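Local coordinates for microcin B17-processing protein McbC (Escherichia coli str. K-12 substr. MG1655, PDB 6GRH), which is an FMN-dependent oxidoreductase of the nitroreductase family, needed to process the inactive microcin B17 precursor into the active peptide antibiotic, at residues D[230-244]-D[255-267]. Numbering follows the deposited sequence.
Sequences LKNRVWAGYTDSYVA and APLIVQFFGDVND. With FMN (flavin mononucleotide), chain O.
Trp235 and Phe261 meet in a T-shaped stack: CE2 of Phe261 lies 3.4 Å from CG of Trp235, over one face of the indole, and the planes are 76° apart. Near its opposite face, offset toward the rim, lies FMN O4. With CG anti to the backbone N (chi1 -174°), the indole of Trp235 reaches the flavin, its CZ3 3.4 Å from FMN N3. Strands 231-235 and 255-263 run antiparallel; Lys231-Gly263, Arg233-Phe261 and Trp235-Val259 are the hydrogen-bonded pairs, their side chains on one face of the sheet. On the other, Gln260 NE2 donates to Asn232 OD1 (3.1 Å) from above the carbonyl plane rather than on a lone pair, while Gln260 OE1 is hydrogen-bonded to Tyr191 OH. Val234 CG1 presses tightly on Ile258 CG1, at 3.3 Å. The end of strand 231-235 and the turn after it line the nitroreductase-family FMN site, which Arg117 of the second subunit completes: Ala236 N donates hydrogen bonds to FMN N5 (3.1 Å) and O4, and Arg233 NH1 to FMN N1 in the guanidinium plane (3.1 Å, 159° at the hydrogen). Arg233 NE is held by Gly86. Tyr238, its CG set between the backbone N and the carbonyl carbon, turns a ring face to Val259 CG2 (CH-pi, 3.9 Å from the centroid); its OH makes a weak hydrogen bond to Pro256 O. Pro256 packs against Val243 and Ala244 of helix 240-246. Asp240 forms salt bridges with Arg205 and Arg208 of the second subunit. Strand 231-235 is outermost in this chain's antiparallel sheet; strand 254-263 separates it from strand 187-194, with helix 204-227 touching Asn232 and Gln260 and helix 167-175 touching Val259 and Phe261.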
loop_
_atom_site.group_PDB
_atom_site.type_symbol
_atom_site.label_atom_id
_atom_site.label_comp_id
_atom_site.label_asym_id
_atom_site.label_seq_id
_atom_site.Cartn_x
_atom_site.Cartn_y
_atom_site.Cartn_z
ATOM N N LEU D 230 33.176 -27.026 -0.401
ATOM C CA LEU D 230 33.071 -25.625 -0.790
ATOM C C LEU D 230 32.657 -24.822 0.431
ATOM O O LEU D 230 31.956 -25.330 1.303
ATOM C CB LEU D 230 32.007 -25.403 -1.867
ATOM C CG LEU D 230 32.313 -25.686 -3.320
ATOM C CD1 LEU D 230 31.047 -25.444 -4.125
ATOM C CD2 LEU D 230 33.451 -24.822 -3.836
ATOM N N LYS D 231 33.090 -23.568 0.488
ATOM C CA LYS D 231 32.582 -22.637 1.485
ATOM C C LYS D 231 31.522 -21.824 0.783
ATOM O O LYS D 231 31.559 -21.696 -0.437
ATOM C CB LYS D 231 33.689 -21.728 2.010
ATOM C CG LYS D 231 34.801 -22.472 2.719
ATOM C CD LYS D 231 34.329 -23.120 4.012
ATOM C CE LYS D 231 35.525 -23.520 4.866
ATOM N NZ LYS D 231 36.417 -24.427 4.116
ATOM N N ASN D 232 30.581 -21.286 1.547
ATOM C CA ASN D 232 29.498 -20.506 0.958
ATOM C C ASN D 232 29.017 -19.428 1.906
ATOM O O ASN D 232 29.180 -19.540 3.129
ATOM C CB ASN D 232 28.324 -21.417 0.578
ATOM C CG ASN D 232 27.393 -21.663 1.746
ATOM O OD1 ASN D 232 26.442 -20.923 1.935
ATOM N ND2 ASN D 232 27.740 -22.617 2.602
ATOM N N ARG D 233 28.389 -18.402 1.332
ATOM C CA ARG D 233 27.732 -17.366 2.119
ATOM C C ARG D 233 26.497 -16.849 1.381
ATOM O O ARG D 233 26.596 -16.373 0.268
ATOM C CB ARG D 233 28.687 -16.202 2.421
ATOM C CG ARG D 233 28.073 -15.129 3.326
ATOM C CD ARG D 233 29.062 -14.076 3.800
ATOM N NE ARG D 233 29.932 -14.609 4.856
ATOM C CZ ARG D 233 29.793 -14.416 6.173
ATOM N NH1 ARG D 233 28.820 -13.671 6.680
ATOM N NH2 ARG D 233 30.639 -15.016 7.002
ATOM N N VAL D 234 25.353 -16.913 2.052
ATOM C CA VAL D 234 24.122 -16.286 1.570
ATOM C C VAL D 234 24.305 -14.795 1.772
ATOM O O VAL D 234 24.880 -14.373 2.756
ATOM C CB VAL D 234 22.859 -16.845 2.304
ATOM C CG1 VAL D 234 21.571 -16.255 1.725
ATOM C CG2 VAL D 234 22.801 -18.348 2.186
ATOM N N TRP D 235 23.792 -13.993 0.846
ATOM C CA TRP D 235 24.182 -12.610 0.755
ATOM C C TRP D 235 23.025 -11.741 0.255
ATOM O O TRP D 235 22.499 -11.959 -0.820
ATOM C CB TRP D 235 25.342 -12.546 -0.219
ATOM C CG TRP D 235 26.007 -11.254 -0.381
ATOM C CD1 TRP D 235 25.776 -10.313 -1.357
ATOM C CD2 TRP D 235 27.119 -10.799 0.365
ATOM N NE1 TRP D 235 26.672 -9.282 -1.234
ATOM C CE2 TRP D 235 27.519 -9.560 -0.192
ATOM C CE3 TRP D 235 27.835 -11.317 1.450
ATOM C CZ2 TRP D 235 28.564 -8.825 0.326
ATOM C CZ3 TRP D 235 28.880 -10.594 1.953
ATOM C CH2 TRP D 235 29.250 -9.353 1.390
ATOM N N ALA D 236 22.690 -10.735 1.040
ATOM C CA ALA D 236 21.651 -9.765 0.720
ATOM C C ALA D 236 22.173 -8.382 0.363
ATOM O O ALA D 236 21.396 -7.519 -0.004
ATOM C CB ALA D 236 20.692 -9.679 1.905
ATOM N N GLY D 237 23.483 -8.176 0.417
ATOM C CA GLY D 237 24.080 -6.849 0.222
ATOM C C GLY D 237 24.406 -6.587 -1.243
ATOM O O GLY D 237 25.567 -6.470 -1.608
ATOM N N TYR D 238 23.373 -6.545 -2.085
ATOM C CA TYR D 238 23.545 -6.249 -3.508
ATOM C C TYR D 238 22.448 -5.294 -3.948
ATOM O O TYR D 238 21.402 -5.150 -3.274
ATOM C CB TYR D 238 23.541 -7.545 -4.347
ATOM C CG TYR D 238 22.253 -8.303 -4.276
ATOM C CD1 TYR D 238 21.207 -8.018 -5.147
ATOM C CD2 TYR D 238 22.045 -9.255 -3.288
ATOM C CE1 TYR D 238 19.999 -8.684 -5.052
ATOM C CE2 TYR D 238 20.871 -9.931 -3.197
ATOM C CZ TYR D 238 19.841 -9.639 -4.081
ATOM O OH TYR D 238 18.637 -10.307 -3.978
ATOM N N THR D 239 22.669 -4.697 -5.110
ATOM C CA THR D 239 21.728 -3.791 -5.727
ATOM C C THR D 239 20.858 -4.604 -6.677
ATOM O O THR D 239 21.326 -5.045 -7.725
ATOM C CB THR D 239 22.473 -2.685 -6.494
ATOM O OG1 THR D 239 23.325 -1.987 -5.573
ATOM C CG2 THR D 239 21.474 -1.717 -7.144
ATOM N N ASP D 240 19.612 -4.825 -6.288
ATOM C CA ASP D 240 18.735 -5.766 -6.990
ATOM C C ASP D 240 18.575 -5.444 -8.484
ATOM O O ASP D 240 18.667 -6.331 -9.320
ATOM C CB ASP D 240 17.349 -5.866 -6.333
ATOM C CG ASP D 240 17.416 -6.129 -4.820
ATOM O OD1 ASP D 240 17.997 -5.295 -4.072
ATOM O OD2 ASP D 240 16.876 -7.177 -4.380
ATOM N N SER D 241 18.346 -4.183 -8.813
ATOM C CA SER D 241 18.058 -3.809 -10.182
ATOM C C SER D 241 19.306 -3.942 -11.058
ATOM O O SER D 241 19.218 -4.272 -12.243
ATOM C CB SER D 241 17.506 -2.394 -10.240
ATOM O OG SER D 241 18.461 -1.496 -9.746
ATOM N N TYR D 242 20.457 -3.713 -10.448
ATOM C CA TYR D 242 21.733 -3.779 -11.145
ATOM C C TYR D 242 22.130 -5.247 -11.423
ATOM O O TYR D 242 22.572 -5.570 -12.523
ATOM C CB TYR D 242 22.773 -3.086 -10.279
ATOM C CG TYR D 242 24.177 -2.961 -10.800
ATOM C CD1 TYR D 242 24.466 -2.899 -12.156
ATOM C CD2 TYR D 242 25.234 -2.813 -9.898
ATOM C CE1 TYR D 242 25.779 -2.730 -12.602
ATOM C CE2 TYR D 242 26.538 -2.683 -10.324
ATOM C CZ TYR D 242 26.804 -2.638 -11.669
ATOM O OH TYR D 242 28.116 -2.463 -12.055
ATOM N N VAL D 243 21.934 -6.111 -10.442
ATOM C CA VAL D 243 22.080 -7.564 -10.646
ATOM C C VAL D 243 21.142 -8.045 -11.775
ATOM O O VAL D 243 21.597 -8.692 -12.739
ATOM C CB VAL D 243 21.816 -8.333 -9.343
ATOM C CG1 VAL D 243 21.730 -9.842 -9.582
ATOM C CG2 VAL D 243 22.925 -8.005 -8.341
ATOM N N ALA D 244 19.867 -7.662 -11.702
ATOM C CA ALA D 244 18.907 -8.040 -12.744
ATOM C C ALA D 244 19.355 -7.597 -14.152
ATOM O O ALA D 244 19.352 -8.395 -15.081
ATOM C CB ALA D 244 17.511 -7.527 -12.429
ATOM N N ALA D 255 12.663 -11.119 -10.421
ATOM C CA ALA D 255 13.483 -10.307 -9.510
ATOM C C ALA D 255 14.403 -11.245 -8.708
ATOM O O ALA D 255 13.972 -12.294 -8.293
ATOM C CB ALA D 255 12.611 -9.445 -8.585
ATOM N N PRO D 256 15.690 -10.867 -8.527
ATOM C CA PRO D 256 16.597 -11.633 -7.659
ATOM C C PRO D 256 16.248 -11.485 -6.170
ATOM O O PRO D 256 16.149 -10.376 -5.674
ATOM C CB PRO D 256 17.967 -11.018 -7.971
ATOM C CG PRO D 256 17.666 -9.609 -8.352
ATOM C CD PRO D 256 16.356 -9.663 -9.084
ATOM N N LEU D 257 16.011 -12.591 -5.482
ATOM C CA LEU D 257 15.661 -12.564 -4.061
ATOM C C LEU D 257 16.870 -12.611 -3.132
ATOM O O LEU D 257 16.858 -12.001 -2.071
ATOM C CB LEU D 257 14.700 -13.717 -3.706
ATOM C CG LEU D 257 13.301 -13.641 -4.289
ATOM C CD1 LEU D 257 12.477 -14.841 -3.893
ATOM C CD2 LEU D 257 12.609 -12.361 -3.868
ATOM N N ILE D 258 17.888 -13.373 -3.524
ATOM C CA ILE D 258 19.039 -13.629 -2.676
ATOM C C ILE D 258 20.167 -14.157 -3.550
ATOM O O ILE D 258 19.933 -14.798 -4.589
ATOM C CB ILE D 258 18.668 -14.582 -1.507
ATOM C CG1 ILE D 258 19.647 -14.497 -0.356
ATOM C CG2 ILE D 258 18.509 -16.018 -1.965
ATOM C CD1 ILE D 258 19.578 -13.192 0.402
ATOM N N VAL D 259 21.382 -13.827 -3.151
ATOM C CA VAL D 259 22.594 -14.282 -3.815
ATOM C C VAL D 259 23.313 -15.229 -2.851
ATOM O O VAL D 259 23.186 -15.099 -1.627
ATOM C CB VAL D 259 23.471 -13.071 -4.205
ATOM C CG1 VAL D 259 24.852 -13.506 -4.698
ATOM C CG2 VAL D 259 22.775 -12.234 -5.277
ATOM N N GLN D 260 24.039 -16.195 -3.389
ATOM C CA GLN D 260 24.799 -17.136 -2.565
ATOM C C GLN D 260 26.145 -17.352 -3.207
ATOM O O GLN D 260 26.233 -17.871 -4.323
ATOM C CB GLN D 260 24.061 -18.461 -2.398
ATOM C CG GLN D 260 24.662 -19.402 -1.367
ATOM C CD GLN D 260 23.802 -20.629 -1.142
ATOM O OE1 GLN D 260 22.949 -20.964 -1.972
ATOM N NE2 GLN D 260 24.062 -21.346 -0.039
ATOM N N PHE D 261 27.184 -16.945 -2.503
ATOM C CA PHE D 261 28.558 -17.042 -3.007
ATOM C C PHE D 261 29.178 -18.368 -2.619
ATOM O O PHE D 261 28.885 -18.888 -1.547
ATOM C CB PHE D 261 29.406 -15.900 -2.441
ATOM C CG PHE D 261 29.054 -14.557 -3.009
ATOM C CD1 PHE D 261 29.314 -14.272 -4.345
ATOM C CD2 PHE D 261 28.466 -13.584 -2.228
ATOM C CE1 PHE D 261 28.998 -13.046 -4.878
ATOM C CE2 PHE D 261 28.161 -12.345 -2.756
ATOM C CZ PHE D 261 28.410 -12.077 -4.087
ATOM N N PHE D 262 30.031 -18.899 -3.496
ATOM C CA PHE D 262 30.722 -20.162 -3.258
ATOM C C PHE D 262 32.176 -20.039 -3.623
ATOM O O PHE D 262 32.535 -19.346 -4.589
ATOM C CB PHE D 262 30.123 -21.294 -4.090
ATOM C CG PHE D 262 28.710 -21.614 -3.733
ATOM C CD1 PHE D 262 27.661 -20.907 -4.315
ATOM C CD2 PHE D 262 28.425 -22.589 -2.782
ATOM C CE1 PHE D 262 26.354 -21.193 -3.991
ATOM C CE2 PHE D 262 27.111 -22.870 -2.442
ATOM C CZ PHE D 262 26.076 -22.175 -3.044
ATOM N N GLY D 263 33.006 -20.765 -2.887
ATOM C CA GLY D 263 34.428 -20.739 -3.122
ATOM C C GLY D 263 35.284 -21.364 -2.041
ATOM O O GLY D 263 34.822 -22.216 -1.273
ATOM N N ASP D 264 36.548 -20.935 -2.023
ATOM C CA ASP D 264 37.552 -21.372 -1.037
ATOM C C ASP D 264 37.900 -20.225 -0.086
ATOM O O ASP D 264 37.776 -19.040 -0.441
ATOM C CB ASP D 264 38.835 -21.832 -1.731
ATOM C CG ASP D 264 38.590 -22.901 -2.790
ATOM O OD1 ASP D 264 37.665 -23.732 -2.598
ATOM O OD2 ASP D 264 39.324 -22.898 -3.809
ATOM N N VAL D 265 38.330 -20.588 1.119
ATOM C CA VAL D 265 38.861 -19.634 2.089
ATOM C C VAL D 265 40.224 -20.174 2.553
ATOM O O VAL D 265 40.257 -21.211 3.218
ATOM C CB VAL D 265 37.895 -19.462 3.287
ATOM C CG1 VAL D 265 38.514 -18.587 4.371
ATOM C CG2 VAL D 265 36.565 -18.870 2.832
ATOM N N ASN D 266 41.319 -19.503 2.158
ATOM C CA ASN D 266 42.700 -19.827 2.608
ATOM C C ASN D 266 43.448 -18.568 3.111
ATOM O O ASN D 266 43.575 -18.372 4.322
ATOM C CB ASN D 266 43.550 -20.528 1.514
ATOM C CG ASN D 266 42.716 -21.294 0.499
ATOM O OD1 ASN D 266 42.063 -20.701 -0.370
ATOM N ND2 ASN D 266 42.757 -22.625 0.586
ATOM N N ASP D 267 43.898 -17.714 2.176
ATOM C CA ASP D 267 44.777 -16.561 2.457
ATOM C C ASP D 267 44.011 -15.233 2.457
ATOM O O ASP D 267 42.934 -15.113 1.862
ATOM C CB ASP D 267 45.890 -16.481 1.409
ATOM C CG ASP D 267 46.736 -17.751 1.338
ATOM O OD1 ASP D 267 46.859 -18.470 2.356
ATOM O OD2 ASP D 267 47.293 -18.028 0.253
HETATM N N1 FMN O . 26.473 -12.109 5.479
HETATM C C2 FMN O . 27.111 -10.991 5.043
HETATM O O2 FMN O . 28.299 -10.842 5.379
HETATM N N3 FMN O . 26.499 -10.059 4.272
HETATM C C4 FMN O . 25.212 -10.187 3.874
HETATM O O4 FMN O . 24.662 -9.324 3.155
HETATM C C4A FMN O . 24.441 -11.374 4.321
HETATM N N5 FMN O . 23.145 -11.571 3.981
HETATM C C5A FMN O . 22.477 -12.678 4.397
HETATM C C6 FMN O . 21.149 -12.852 4.015
HETATM C C7 FMN O . 20.424 -13.969 4.419
HETATM C C7M FMN O . 18.985 -14.126 3.992
HETATM C C8 FMN O . 21.077 -15.005 5.261
HETATM C C8M FMN O . 20.305 -16.217 5.699
HETATM C C9 FMN O . 22.408 -14.849 5.648
HETATM C C9A FMN O . 23.149 -13.717 5.248
HETATM N N10 FMN O . 24.509 -13.520 5.619
HETATM C C10 FMN O . 25.173 -12.353 5.167
HETATM C "C1'" FMN O . 25.248 -14.485 6.443
HETATM C "C2'" FMN O . 24.940 -14.254 7.906
HETATM O "O2'" FMN O . 25.552 -13.021 8.331
HETATM C "C3'" FMN O . 25.405 -15.462 8.728
HETATM O "O3'" FMN O . 24.616 -16.610 8.390
HETATM C "C4'" FMN O . 25.322 -15.229 10.233
HETATM O "O4'" FMN O . 26.197 -14.160 10.595
HETATM C "C5'" FMN O . 25.719 -16.445 11.065
HETATM O "O5'" FMN O . 27.046 -16.838 10.717
HETATM P P FMN O . 27.357 -18.310 10.170
HETATM O O1P FMN O . 26.567 -18.479 8.893
HETATM O O2P FMN O . 28.853 -18.271 9.923
HETATM O O3P FMN O . 26.926 -19.165 11.321
HETATM O O HOH W 1 38.278 -23.322 1.717
#